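PDB 2J0W: lysine-sensitive aspartokinase 3 from Escherichia coli, which catalyses the ATP-dependent phosphorylation of L-aspartate to 4-phospho-L-aspartate, the first step toward lysine, and is feedback-inhibited by lysine. Local coordinates for residues E89-N94 / E119-L124; A252-K257 / N426-V431; V339-T344 / A350-T355. All blocks are in the same frame, centred on the assembly; numbering follows the deposited sequence.

Contact 1: E89-N94 / E119-L124. With ASP (aspartic acid), chain B.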
ATOM      1  N   GLU A  89      21.225  45.687  15.693  1.00 59.03           N
ATOM      2  CA  GLU A  89      20.617  46.778  14.939  1.00 60.17           C
ATOM      3  C   GLU A  89      20.725  46.538  13.437  1.00 60.14           C
ATOM      4  O   GLU A  89      19.791  46.834  12.686  1.00 59.19           O
ATOM      5  CB  GLU A  89      21.282  48.107  15.289  1.00 68.59           C
ATOM      6  CG  GLU A  89      20.968  48.640  16.678  1.00 74.50           C
ATOM      7  CD  GLU A  89      19.499  48.935  16.884  1.00 84.65           C
ATOM      8  OE1 GLU A  89      18.813  49.329  15.914  1.00 87.46           O
ATOM      9  OE2 GLU A  89      19.033  48.787  18.032  1.00 92.60           O
ATOM     10  N   ARG A  90      21.866  46.017  12.994  1.00 60.15           N
ATOM     11  CA  ARG A  90      22.044  45.729  11.575  1.00 60.94           C
ATOM     12  C   ARG A  90      21.048  44.650  11.219  1.00 58.25           C
ATOM     13  O   ARG A  90      20.193  44.843  10.353  1.00 59.22           O
ATOM     14  CB  ARG A  90      23.473  45.254  11.284  1.00 69.69           C
ATOM     15  CG  ARG A  90      24.440  46.370  10.864  1.00 79.62           C
ATOM     16  CD  ARG A  90      24.198  47.682  11.642  1.00 89.20           C
ATOM     17  NE  ARG A  90      22.963  48.358  11.227  1.00 90.72           N
ATOM     18  CZ  ARG A  90      22.347  49.311  11.924  1.00 82.37           C
ATOM     19  NH1 ARG A  90      22.844  49.714  13.086  1.00 82.81           N
ATOM     20  NH2 ARG A  90      21.229  49.856  11.461  1.00 73.57           N
ATOM     21  N   LEU A  91      21.148  43.520  11.913  1.00 55.90           N
ATOM     22  CA  LEU A  91      20.245  42.402  11.675  1.00 51.63           C
ATOM     23  C   LEU A  91      18.807  42.919  11.673  1.00 49.67           C
ATOM     24  O   LEU A  91      18.063  42.715  10.705  1.00 43.64           O
ATOM     25  CB  LEU A  91      20.446  41.325  12.747  1.00 40.17           C
ATOM     26  CG  LEU A  91      21.890  40.812  12.843  1.00 42.97           C
ATOM     27  CD1 LEU A  91      21.979  39.733  13.891  1.00 47.47           C
ATOM     28  CD2 LEU A  91      22.353  40.272  11.497  1.00 35.29           C
ATOM     29  N   LEU A  92      18.423  43.614  12.741  1.00 49.39           N
ATOM     30  CA  LEU A  92      17.072  44.150  12.807  1.00 49.67           C
ATOM     31  C   LEU A  92      16.799  45.043  11.615  1.00 50.09           C
ATOM     32  O   LEU A  92      15.762  44.921  10.970  1.00 55.32           O
ATOM     33  CB  LEU A  92      16.857  44.927  14.100  1.00 48.59           C
ATOM     34  CG  LEU A  92      16.699  44.028  15.323  1.00 48.91           C
ATOM     35  CD1 LEU A  92      16.348  44.881  16.514  1.00 44.43           C
ATOM     36  CD2 LEU A  92      15.609  42.985  15.069  1.00 44.47           C
ATOM     37  N   GLU A  93      17.735  45.929  11.308  1.00 49.61           N
ATOM     38  CA  GLU A  93      17.552  46.819  10.177  1.00 50.76           C
ATOM     39  C   GLU A  93      17.414  46.014   8.890  1.00 48.73           C
ATOM     40  O   GLU A  93      16.544  46.297   8.062  1.00 50.41           O
ATOM     41  CB  GLU A  93      18.730  47.796  10.063  1.00 55.77           C
ATOM     42  CG  GLU A  93      18.612  48.787   8.900  1.00 73.09           C
ATOM     43  CD  GLU A  93      17.363  49.664   8.981  1.00 88.55           C
ATOM     44  OE1 GLU A  93      17.159  50.301  10.037  1.00100.81           O
ATOM     45  OE2 GLU A  93      16.592  49.723   7.992  1.00 84.78           O
ATOM     46  N   ASN A  94      18.254  44.998   8.718  1.00 46.58           N
ATOM     47  CA  ASN A  94      18.183  44.211   7.493  1.00 44.74           C
ATOM     48  C   ASN A  94      16.866  43.464   7.430  1.00 42.25           C
ATOM     49  O   ASN A  94      16.233  43.378   6.374  1.00 40.44           O
ATOM     50  CB  ASN A  94      19.342  43.226   7.401  1.00 46.33           C
ATOM     51  CG  ASN A  94      19.524  42.682   5.996  1.00 58.13           C
ATOM     52  OD1 ASN A  94      19.371  41.482   5.753  1.00 64.19           O
ATOM     53  ND2 ASN A  94      19.842  43.573   5.054  1.00 58.85           N
ATOM     54  N   GLU A 119      18.138  32.500  14.194  1.00 40.88           N
ATOM     55  CA  GLU A 119      19.240  31.769  14.810  1.00 41.70           C
ATOM     56  C   GLU A 119      20.529  32.603  14.783  1.00 41.52           C
ATOM     57  O   GLU A 119      21.451  32.353  15.551  1.00 44.35           O
ATOM     58  CB  GLU A 119      19.474  30.421  14.122  1.00 38.60           C
ATOM     59  CG  GLU A 119      18.428  30.000  13.087  1.00 51.72           C
ATOM     60  CD  GLU A 119      17.040  29.783  13.651  1.00 45.44           C
ATOM     61  OE1 GLU A 119      16.124  30.521  13.247  1.00 53.24           O
ATOM     62  OE2 GLU A 119      16.858  28.877  14.486  1.00 56.77           O
ATOM     63  N   LEU A 120      20.612  33.594  13.907  1.00 41.27           N
ATOM     64  CA  LEU A 120      21.809  34.426  13.913  1.00 43.17           C
ATOM     65  C   LEU A 120      21.808  35.281  15.181  1.00 45.94           C
ATOM     66  O   LEU A 120      22.799  35.322  15.912  1.00 46.50           O
ATOM     67  CB  LEU A 120      21.878  35.315  12.665  1.00 37.38           C
ATOM     68  CG  LEU A 120      22.367  34.580  11.404  1.00 44.32           C
ATOM     69  CD1 LEU A 120      22.312  35.485  10.193  1.00 37.32           C
ATOM     70  CD2 LEU A 120      23.789  34.091  11.622  1.00 40.49           C
ATOM     71  N   MET A 121      20.692  35.947  15.460  1.00 44.63           N
ATOM     72  CA  MET A 121      20.616  36.786  16.654  1.00 45.00           C
ATOM     73  C   MET A 121      20.743  35.980  17.943  1.00 46.29           C
ATOM     74  O   MET A 121      21.434  36.396  18.855  1.00 52.24           O
ATOM     75  CB  MET A 121      19.311  37.600  16.673  1.00 29.38           C
ATOM     76  CG  MET A 121      19.266  38.673  15.600  1.00 41.82           C
ATOM     77  SD  MET A 121      17.610  39.290  15.312  1.00 52.36           S
ATOM     78  CE  MET A 121      17.583  40.630  16.426  1.00 61.03           C
ATOM     79  N   SER A 122      20.096  34.825  18.018  1.00 46.63           N
ATOM     80  CA  SER A 122      20.182  34.018  19.231  1.00 47.67           C
ATOM     81  C   SER A 122      21.610  33.553  19.532  1.00 47.29           C
ATOM     82  O   SER A 122      22.063  33.691  20.655  1.00 47.29           O
ATOM     83  CB  SER A 122      19.244  32.808  19.147  1.00 46.24           C
ATOM     84  OG  SER A 122      19.692  31.871  18.182  1.00 48.78           O
ATOM     85  N   THR A 123      22.325  33.015  18.545  1.00 50.60           N
ATOM     86  CA  THR A 123      23.694  32.555  18.796  1.00 53.13           C
ATOM     87  C   THR A 123      24.649  33.696  19.143  1.00 55.39           C
ATOM     88  O   THR A 123      25.614  33.487  19.869  1.00 57.19           O
ATOM     89  CB  THR A 123      24.297  31.785  17.599  1.00 49.39           C
ATOM     90  OG1 THR A 123      24.204  32.583  16.417  1.00 51.82           O
ATOM     91  CG2 THR A 123      23.578  30.482  17.391  1.00 40.23           C
ATOM     92  N   LEU A 124      24.400  34.895  18.623  1.00 56.96           N
ATOM     93  CA  LEU A 124      25.267  36.027  18.939  1.00 54.60           C
ATOM     94  C   LEU A 124      25.134  36.393  20.406  1.00 54.73           C
ATOM     95  O   LEU A 124      26.120  36.689  21.077  1.00 56.97           O
ATOM     96  CB  LEU A 124      24.905  37.246  18.105  1.00 50.46           C
ATOM     97  CG  LEU A 124      25.512  37.279  16.711  1.00 60.93           C
ATOM     98  CD1 LEU A 124      25.177  38.595  16.033  1.00 56.57           C
ATOM     99  CD2 LEU A 124      27.012  37.110  16.827  1.00 63.62           C
TER
HETATM  100  N   ASP B 502      14.036  27.856  14.334  1.00 42.44           N
HETATM  101  CA  ASP B 502      13.382  26.890  13.454  1.00 41.90           C
HETATM  102  C   ASP B 502      11.894  26.852  13.864  1.00 39.52           C
HETATM  103  O   ASP B 502      11.481  27.711  14.682  1.00 41.29           O
HETATM  104  CB  ASP B 502      14.098  25.509  13.571  1.00 43.10           C
HETATM  105  CG  ASP B 502      13.969  24.762  14.917  1.00 49.88           C
HETATM  106  OD1 ASP B 502      13.287  25.302  15.844  1.00 40.29           O
HETATM  107  OD2 ASP B 502      14.554  23.628  15.059  1.00 53.01           O
HETATM  108  OXT ASP B 502      11.153  25.926  13.384  1.00 42.23           O
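Two antiparallel helices of the amino acid kinase domain, 82-102 and 108-131, pack here through Leu91, Leu92, Met121 and Leu124; their segment axes run at 169° to each other and come within 10.8 Å. Leu91 and Met121 run alongside each other head to tail, and Leu91 CD1 rests on Met121 CG at 3.4 Å while the same methyl reaches Leu124 CD1 at 4.0 Å. Leu92 CD2 lies 3.4 Å from Met121 CE, the two side chains nearly perpendicular. That reach depends on the bend at the thioether (chi3 92°), which turns CE out of the line of an otherwise extended chain. Helix 57-75 closes over this seam, with Ile67 against Leu92 and Gln71 against Met121. Helix 108-131 also carries Glu119, whose OE2 accepts a hydrogen bond from the amino N of the bound aspartic acid at 3.0 Å. A glutamine here, having no carboxylate, would probably hold that amino group more weakly, leaving its positive charge without a countercharge from this residue. Thr45, Arg198, Gly199 and Ser201 also hydrogen-bond the substrate. An apolar seam thus ties the helices together, while the carboxylate on one of them is consistent with recognition of the amino group's charge.

Contact 2: A252-K257 / N426-V431. With ADP (adenosine-5'-diphosphate), chain D.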
ATOM      1  N   ALA A 252       9.284   9.824  15.348  1.00 51.69           N
ATOM      2  CA  ALA A 252       9.437  11.168  14.822  1.00 52.14           C
ATOM      3  C   ALA A 252       8.699  11.261  13.495  1.00 49.35           C
ATOM      4  O   ALA A 252       7.864  12.143  13.297  1.00 46.44           O
ATOM      5  CB  ALA A 252      10.916  11.501  14.634  1.00 49.94           C
ATOM      6  N   THR A 253       8.990  10.317  12.609  1.00 45.19           N
ATOM      7  CA  THR A 253       8.385  10.301  11.295  1.00 43.94           C
ATOM      8  C   THR A 253       6.872  10.368  11.305  1.00 42.75           C
ATOM      9  O   THR A 253       6.273  10.989  10.427  1.00 43.87           O
ATOM     10  CB  THR A 253       8.814   9.057  10.509  1.00 47.77           C
ATOM     11  OG1 THR A 253      10.242   9.042  10.387  1.00 47.84           O
ATOM     12  CG2 THR A 253       8.199   9.071   9.112  1.00 51.37           C
ATOM     13  N   PHE A 254       6.247   9.747  12.295  1.00 41.14           N
ATOM     14  CA  PHE A 254       4.792   9.750  12.351  1.00 40.10           C
ATOM     15  C   PHE A 254       4.153  10.772  13.269  1.00 39.77           C
ATOM     16  O   PHE A 254       2.948  10.709  13.523  1.00 43.13           O
ATOM     17  CB  PHE A 254       4.281   8.352  12.683  1.00 42.31           C
ATOM     18  CG  PHE A 254       4.635   7.328  11.639  1.00 52.63           C
ATOM     19  CD1 PHE A 254       5.277   6.143  11.990  1.00 54.15           C
ATOM     20  CD2 PHE A 254       4.367   7.566  10.297  1.00 48.63           C
ATOM     21  CE1 PHE A 254       5.648   5.215  11.014  1.00 51.25           C
ATOM     22  CE2 PHE A 254       4.735   6.642   9.315  1.00 47.48           C
ATOM     23  CZ  PHE A 254       5.377   5.466   9.677  1.00 46.35           C
ATOM     24  N   GLY A 255       4.936  11.721  13.773  1.00 36.51           N
ATOM     25  CA  GLY A 255       4.331  12.729  14.621  1.00 37.50           C
ATOM     26  C   GLY A 255       5.041  13.120  15.897  1.00 41.72           C
ATOM     27  O   GLY A 255       4.596  14.058  16.558  1.00 44.94           O
ATOM     28  N   ALA A 256       6.122  12.428  16.253  1.00 39.51           N
ATOM     29  CA  ALA A 256       6.855  12.749  17.477  1.00 40.94           C
ATOM     30  C   ALA A 256       7.685  14.029  17.303  1.00 45.47           C
ATOM     31  O   ALA A 256       8.922  13.991  17.223  1.00 49.64           O
ATOM     32  CB  ALA A 256       7.754  11.591  17.864  1.00 42.87           C
ATOM     33  N   LYS A 257       6.985  15.161  17.262  1.00 45.95           N
ATOM     34  CA  LYS A 257       7.587  16.482  17.079  1.00 49.21           C
ATOM     35  C   LYS A 257       8.919  16.709  17.819  1.00 47.31           C
ATOM     36  O   LYS A 257       9.813  17.371  17.288  1.00 40.15           O
ATOM     37  CB  LYS A 257       6.554  17.551  17.483  1.00 55.51           C
ATOM     38  CG  LYS A 257       6.953  19.002  17.250  1.00 55.43           C
ATOM     39  CD  LYS A 257       5.791  19.912  17.655  1.00 60.87           C
ATOM     40  CE  LYS A 257       5.948  21.345  17.139  1.00 54.97           C
ATOM     41  NZ  LYS A 257       7.068  22.081  17.779  1.00 62.03           N
ATOM     42  N   ASN A 426       5.591  -0.662  13.255  1.00 55.44           N
ATOM     43  CA  ASN A 426       4.415   0.201  13.346  1.00 54.81           C
ATOM     44  C   ASN A 426       3.132  -0.245  12.656  1.00 54.00           C
ATOM     45  O   ASN A 426       3.135  -1.077  11.747  1.00 49.40           O
ATOM     46  CB  ASN A 426       4.749   1.578  12.791  1.00 51.52           C
ATOM     47  CG  ASN A 426       4.595   1.632  11.285  1.00 54.92           C
ATOM     48  OD1 ASN A 426       3.487   1.465  10.757  1.00 47.66           O
ATOM     49  ND2 ASN A 426       5.703   1.850  10.580  1.00 57.17           N
ATOM     50  N   LEU A 427       2.045   0.387  13.085  1.00 53.20           N
ATOM     51  CA  LEU A 427       0.721   0.162  12.538  1.00 56.21           C
ATOM     52  C   LEU A 427       0.050   1.529  12.534  1.00 60.29           C
ATOM     53  O   LEU A 427      -0.227   2.090  13.598  1.00 63.36           O
ATOM     54  CB  LEU A 427      -0.073  -0.794  13.421  1.00 53.46           C
ATOM     55  CG  LEU A 427      -1.460  -1.159  12.886  1.00 58.52           C
ATOM     56  CD1 LEU A 427      -1.891  -2.465  13.514  1.00 68.96           C
ATOM     57  CD2 LEU A 427      -2.475  -0.053  13.168  1.00 58.72           C
ATOM     58  N   CYS A 428      -0.214   2.075  11.354  1.00 58.38           N
ATOM     59  CA  CYS A 428      -0.837   3.391  11.291  1.00 56.05           C
ATOM     60  C   CYS A 428      -2.226   3.362  10.709  1.00 53.56           C
ATOM     61  O   CYS A 428      -2.640   2.388  10.088  1.00 53.79           O
ATOM     62  CB  CYS A 428       0.010   4.334  10.449  1.00 52.04           C
ATOM     63  SG  CYS A 428       1.752   4.156  10.758  1.00 67.97           S
ATOM     64  N   PHE A 429      -2.941   4.455  10.913  1.00 51.90           N
ATOM     65  CA  PHE A 429      -4.270   4.583  10.366  1.00 53.07           C
ATOM     66  C   PHE A 429      -4.767   6.017  10.459  1.00 54.26           C
ATOM     67  O   PHE A 429      -4.278   6.806  11.265  1.00 57.37           O
ATOM     68  CB  PHE A 429      -5.224   3.609  11.052  1.00 54.32           C
ATOM     69  CG  PHE A 429      -5.372   3.826  12.519  1.00 53.37           C
ATOM     70  CD1 PHE A 429      -6.429   4.579  13.020  1.00 55.09           C
ATOM     71  CD2 PHE A 429      -4.488   3.236  13.409  1.00 53.35           C
ATOM     72  CE1 PHE A 429      -6.607   4.737  14.401  1.00 51.95           C
ATOM     73  CE2 PHE A 429      -4.654   3.386  14.789  1.00 50.57           C
ATOM     74  CZ  PHE A 429      -5.715   4.135  15.285  1.00 52.68           C
ATOM     75  N   LEU A 430      -5.719   6.354   9.602  1.00 53.01           N
ATOM     76  CA  LEU A 430      -6.281   7.688   9.577  1.00 55.87           C
ATOM     77  C   LEU A 430      -7.623   7.719  10.288  1.00 57.57           C
ATOM     78  O   LEU A 430      -8.282   6.689  10.448  1.00 59.14           O
ATOM     79  CB  LEU A 430      -6.457   8.172   8.126  1.00 53.30           C
ATOM     80  CG  LEU A 430      -5.195   8.234   7.247  1.00 50.28           C
ATOM     81  CD1 LEU A 430      -5.527   8.904   5.911  1.00 47.12           C
ATOM     82  CD2 LEU A 430      -4.088   9.009   7.962  1.00 48.46           C
ATOM     83  N   VAL A 431      -8.002   8.914  10.727  1.00 57.91           N
ATOM     84  CA  VAL A 431      -9.277   9.167  11.396  1.00 58.20           C
ATOM     85  C   VAL A 431      -9.560  10.650  11.178  1.00 57.11           C
ATOM     86  O   VAL A 431      -8.633  11.451  11.065  1.00 58.11           O
ATOM     87  CB  VAL A 431      -9.216   8.881  12.922  1.00 59.04           C
ATOM     88  CG1 VAL A 431      -8.791   7.444  13.168  1.00 64.72           C
ATOM     89  CG2 VAL A 431      -8.256   9.835  13.608  1.00 59.79           C
TER
HETATM   90  PB  ADP D 820      12.278  22.380  20.636  1.00 54.19           P
HETATM   91  O1B ADP D 820      13.026  22.046  21.870  1.00 58.10           O
HETATM   92  O2B ADP D 820      12.355  23.850  20.301  1.00 57.23           O
HETATM   93  O3B ADP D 820      12.754  21.515  19.422  1.00 61.57           O
HETATM   94  PA  ADP D 820       9.549  21.536  20.085  1.00 48.62           P
HETATM   95  O1A ADP D 820       8.300  22.262  20.421  1.00 40.42           O
HETATM   96  O2A ADP D 820       9.963  21.563  18.649  1.00 47.24           O
HETATM   97  O3A ADP D 820      10.747  22.071  20.958  1.00 40.30           O
HETATM   98  O5' ADP D 820       9.215  20.049  20.615  1.00 49.04           O
HETATM   99  C5' ADP D 820       9.047  19.582  21.991  1.00 39.04           C
HETATM  100  C4' ADP D 820       7.606  19.124  22.125  1.00 39.60           C
HETATM  101  O4' ADP D 820       7.149  18.062  21.237  1.00 46.89           O
HETATM  102  C3' ADP D 820       7.121  18.647  23.469  1.00 48.89           C
HETATM  103  O3' ADP D 820       7.102  19.853  24.267  1.00 52.51           O
HETATM  104  C2' ADP D 820       5.771  18.074  23.096  1.00 46.84           C
HETATM  105  O2' ADP D 820       4.782  19.087  23.009  1.00 53.91           O
HETATM  106  C1' ADP D 820       5.989  17.445  21.768  1.00 50.60           C
HETATM  107  N9  ADP D 820       5.985  15.905  21.741  1.00 54.44           N
HETATM  108  C8  ADP D 820       5.236  15.232  20.841  1.00 55.18           C
HETATM  109  N7  ADP D 820       5.310  13.920  20.916  1.00 55.99           N
HETATM  110  C5  ADP D 820       6.171  13.720  21.925  1.00 52.39           C
HETATM  111  C6  ADP D 820       6.659  12.487  22.499  1.00 55.22           C
HETATM  112  N6  ADP D 820       6.333  11.312  22.084  1.00 55.44           N
HETATM  113  N1  ADP D 820       7.559  12.656  23.568  1.00 59.68           N
HETATM  114  C2  ADP D 820       7.946  13.918  24.051  1.00 57.86           C
HETATM  115  N3  ADP D 820       7.480  15.080  23.509  1.00 52.07           N
HETATM  116  C4  ADP D 820       6.615  14.938  22.475  1.00 49.01           C
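This is a buried sulfur-aromatic contact between the kinase and regulatory parts of the chain, joining the end of helix 245-253 to strand 426-432 of the ACT region. Cys428 SG sits over the face of the Phe254 ring, 4.0 Å from its centroid and only 8° off the ring normal. Thr253 CG2 lies above the opposite face, offset toward the rim. Phe254 is the first residue to leave helical geometry, and its CG, anti to its own carbonyl carbon (chi1 -63°), carries the ring toward the strand. Asn426 approaches obliquely, with ND2 3.4 Å from Phe254 CE1 and the amide plane turned 73° from the ring. The polar duties of that ND2 lie elsewhere: it is hydrogen-bonded to Glu250 and to Ser345 of the second subunit. Leu388 and Ala390 of strand 386-393 also pack on Phe254. Beyond the ring the chain turns through Gly255 and an inverse gamma turn centred on Ala256 to Lys257. Lys257 NZ donates to ADP O1A at 2.9 Å and more weakly to ADP O2A, while Ala256 CA lies 3.9 Å from ADP N7. One short segment therefore belongs both to the nucleotide pocket of an amino acid kinase and to its interface with the ACT sheet.

Contact 3: V339-T344 / A350-T355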
ATOM      1  N   VAL A 339       5.820   9.743  -0.158  1.00 74.37           N
ATOM      2  CA  VAL A 339       4.715   9.191   0.632  1.00 68.72           C
ATOM      3  C   VAL A 339       5.209   8.110   1.590  1.00 66.91           C
ATOM      4  O   VAL A 339       5.843   7.135   1.168  1.00 66.25           O
ATOM      5  CB  VAL A 339       3.639   8.562  -0.276  1.00 65.07           C
ATOM      6  CG1 VAL A 339       2.514   7.982   0.570  1.00 58.81           C
ATOM      7  CG2 VAL A 339       3.108   9.609  -1.231  1.00 59.98           C
ATOM      8  N   ASP A 340       4.911   8.289   2.875  1.00 63.17           N
ATOM      9  CA  ASP A 340       5.307   7.337   3.909  1.00 60.07           C
ATOM     10  C   ASP A 340       4.316   6.185   3.973  1.00 58.57           C
ATOM     11  O   ASP A 340       4.684   5.066   4.315  1.00 61.40           O
ATOM     12  CB  ASP A 340       5.313   7.985   5.303  1.00 63.16           C
ATOM     13  CG  ASP A 340       6.212   9.202   5.403  1.00 69.42           C
ATOM     14  OD1 ASP A 340       7.424   9.098   5.115  1.00 77.10           O
ATOM     15  OD2 ASP A 340       5.697  10.265   5.800  1.00 66.48           O
ATOM     16  N   LEU A 341       3.055   6.463   3.664  1.00 53.71           N
ATOM     17  CA  LEU A 341       2.026   5.442   3.760  1.00 55.88           C
ATOM     18  C   LEU A 341       1.120   5.271   2.535  1.00 55.04           C
ATOM     19  O   LEU A 341       0.397   6.192   2.152  1.00 52.31           O
ATOM     20  CB  LEU A 341       1.162   5.712   5.006  1.00 56.47           C
ATOM     21  CG  LEU A 341       1.855   5.621   6.375  1.00 61.02           C
ATOM     22  CD1 LEU A 341       0.921   6.098   7.474  1.00 61.86           C
ATOM     23  CD2 LEU A 341       2.278   4.191   6.637  1.00 56.53           C
ATOM     24  N   ILE A 342       1.163   4.076   1.938  1.00 53.77           N
ATOM     25  CA  ILE A 342       0.340   3.743   0.778  1.00 53.22           C
ATOM     26  C   ILE A 342      -0.458   2.467   1.035  1.00 52.83           C
ATOM     27  O   ILE A 342       0.011   1.554   1.730  1.00 51.60           O
ATOM     28  CB  ILE A 342       1.186   3.504  -0.495  1.00 56.01           C
ATOM     29  CG1 ILE A 342       1.948   4.768  -0.868  1.00 59.12           C
ATOM     30  CG2 ILE A 342       0.286   3.093  -1.644  1.00 50.50           C
ATOM     31  CD1 ILE A 342       2.630   4.683  -2.211  1.00 70.50           C
ATOM     32  N   THR A 343      -1.661   2.419   0.468  1.00 53.67           N
ATOM     33  CA  THR A 343      -2.556   1.274   0.590  1.00 58.21           C
ATOM     34  C   THR A 343      -3.238   1.077  -0.770  1.00 60.97           C
ATOM     35  O   THR A 343      -3.701   2.050  -1.368  1.00 63.15           O
ATOM     36  CB  THR A 343      -3.616   1.514   1.710  1.00 57.05           C
ATOM     37  OG1 THR A 343      -3.479   0.496   2.710  1.00 66.51           O
ATOM     38  CG2 THR A 343      -5.033   1.476   1.156  1.00 48.72           C
ATOM     39  N   THR A 344      -3.289  -0.163  -1.264  1.00 60.70           N
ATOM     40  CA  THR A 344      -3.916  -0.432  -2.566  1.00 58.24           C
ATOM     41  C   THR A 344      -5.009  -1.493  -2.558  1.00 55.96           C
ATOM     42  O   THR A 344      -5.215  -2.202  -1.578  1.00 56.84           O
ATOM     43  CB  THR A 344      -2.877  -0.877  -3.627  1.00 56.56           C
ATOM     44  OG1 THR A 344      -2.288  -2.123  -3.235  1.00 54.45           O
ATOM     45  CG2 THR A 344      -1.784   0.155  -3.774  1.00 57.29           C
ATOM     46  N   ALA A 350      -4.522   4.355  -2.570  1.00 63.07           N
ATOM     47  CA  ALA A 350      -4.756   5.465  -1.638  1.00 60.23           C
ATOM     48  C   ALA A 350      -3.453   5.951  -1.029  1.00 58.58           C
ATOM     49  O   ALA A 350      -2.777   5.221  -0.295  1.00 55.71           O
ATOM     50  CB  ALA A 350      -5.735   5.044  -0.529  1.00 53.27           C
ATOM     51  N   LEU A 351      -3.116   7.199  -1.337  1.00 57.74           N
ATOM     52  CA  LEU A 351      -1.885   7.816  -0.856  1.00 58.17           C
ATOM     53  C   LEU A 351      -2.089   8.706   0.377  1.00 55.18           C
ATOM     54  O   LEU A 351      -2.972   9.569   0.386  1.00 53.51           O
ATOM     55  CB  LEU A 351      -1.273   8.629  -1.998  1.00 61.74           C
ATOM     56  CG  LEU A 351      -0.901   7.840  -3.254  1.00 58.79           C
ATOM     57  CD1 LEU A 351      -0.707   8.787  -4.413  1.00 64.44           C
ATOM     58  CD2 LEU A 351       0.366   7.051  -3.001  1.00 58.99           C
ATOM     59  N   THR A 352      -1.266   8.491   1.407  1.00 51.53           N
ATOM     60  CA  THR A 352      -1.335   9.263   2.653  1.00 51.38           C
ATOM     61  C   THR A 352      -0.318  10.398   2.619  1.00 51.25           C
ATOM     62  O   THR A 352       0.876  10.169   2.794  1.00 51.47           O
ATOM     63  CB  THR A 352      -1.038   8.374   3.893  1.00 55.43           C
ATOM     64  OG1 THR A 352      -2.026   7.340   4.002  1.00 59.88           O
ATOM     65  CG2 THR A 352      -1.059   9.211   5.159  1.00 57.07           C
ATOM     66  N   LEU A 353      -0.789  11.625   2.411  1.00 54.18           N
ATOM     67  CA  LEU A 353       0.111  12.775   2.315  1.00 56.14           C
ATOM     68  C   LEU A 353       0.237  13.695   3.526  1.00 55.29           C
ATOM     69  O   LEU A 353      -0.740  14.286   4.000  1.00 52.71           O
ATOM     70  CB  LEU A 353      -0.258  13.612   1.092  1.00 61.98           C
ATOM     71  CG  LEU A 353      -0.189  12.841  -0.227  1.00 62.68           C
ATOM     72  CD1 LEU A 353      -0.344  13.804  -1.408  1.00 56.05           C
ATOM     73  CD2 LEU A 353       1.143  12.099  -0.297  1.00 59.04           C
ATOM     74  N   ASP A 354       1.472  13.828   3.998  1.00 54.61           N
ATOM     75  CA  ASP A 354       1.795  14.663   5.150  1.00 58.25           C
ATOM     76  C   ASP A 354       2.052  16.104   4.712  1.00 59.94           C
ATOM     77  O   ASP A 354       2.335  16.362   3.543  1.00 61.49           O
ATOM     78  CB  ASP A 354       3.032  14.086   5.851  1.00 54.75           C
ATOM     79  CG  ASP A 354       3.449  14.891   7.058  1.00 66.86           C
ATOM     80  OD1 ASP A 354       2.555  15.420   7.763  1.00 66.98           O
ATOM     81  OD2 ASP A 354       4.672  14.981   7.311  1.00 74.42           O
ATOM     82  N   THR A 355       1.932  17.052   5.635  1.00 61.72           N
ATOM     83  CA  THR A 355       2.192  18.442   5.280  1.00 62.71           C
ATOM     84  C   THR A 355       3.662  18.538   4.908  1.00 64.99           C
ATOM     85  O   THR A 355       4.454  17.645   5.223  1.00 66.13           O
ATOM     86  CB  THR A 355       1.912  19.396   6.442  1.00 61.77           C
ATOM     87  OG1 THR A 355       2.685  18.998   7.588  1.00 52.14           O
ATOM     88  CG2 THR A 355       0.407  19.407   6.768  1.00 55.97           C
TER
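Val339 overlaps Leu353 and the edge of the neighbouring strand: its CG2 lies 3.3 Å from Leu353 CD2, while CG1 faces the backbone at Thr352 O, 3.5 Å away. The valine's rotation accounts for this division, since CG1 stands opposite the backbone N (chi1 179°) and CG2 opposite the carbonyl carbon. Farther along, Ile342 and Leu351 form a non-hydrogen-bonded pair and run alongside each other in the same direction; Ile342 CD1 touches Leu351 CD2 at 3.4 Å. The other face carries Leu341, Thr343, Ala350 and Thr352. There Leu341 CB meets Thr352 CB at 3.6 Å, and Thr343 CG2 stands 4.0 Å from Ala350 CB. A reciprocal pair of backbone bonds sets the register, Ala350 N to Thr343 O at 2.7 Å and Thr343 N to Ala350 O at 3.1 Å; Thr352 N also donates to Leu341 O. Asp340 is tied to Arg305 by a salt bridge through OD2. On the edge turned from 350-353, Asp340, Ile342 and Thr344 make backbone hydrogen bonds to the second subunit, and Thr344 OG1 is hydrogen-bonded to Ile342 N of that subunit. The result is a beta hairpin of an ACT domain whose strand 341-345 pairs with the second subunit; Val339 and Asp340 belong to the site where the inhibitor lysine binds between the subunits, though none is bound here.

How the contacts relate
Contacts 2 and 3 are neighbours, their centres 12 Å apart, and both reach the same antiparallel sheet and the second subunit. They meet where Cys428 CB packs on Leu341 CD1 at 3.6 Å; Phe254 CE2 also approaches Leu341 CG, at 4.2 Å. In sequence, contact 3 is nested in the loop that contact 2 closes. Contact 1 lies across the chain's centre, 36 Å from contact 2 and 40 Å from contact 3 between centres, and touches neither. Contact 1 includes Glu119, which binds aspartate, and contact 2 Lys257, which binds ADP, whereas contact 3 holds residues of the lysine site. Segment 252-257 therefore spans from ADP, at Lys257, to Phe254, whose side chain comes within about 4 Å of that of Asp340 in the lysine site.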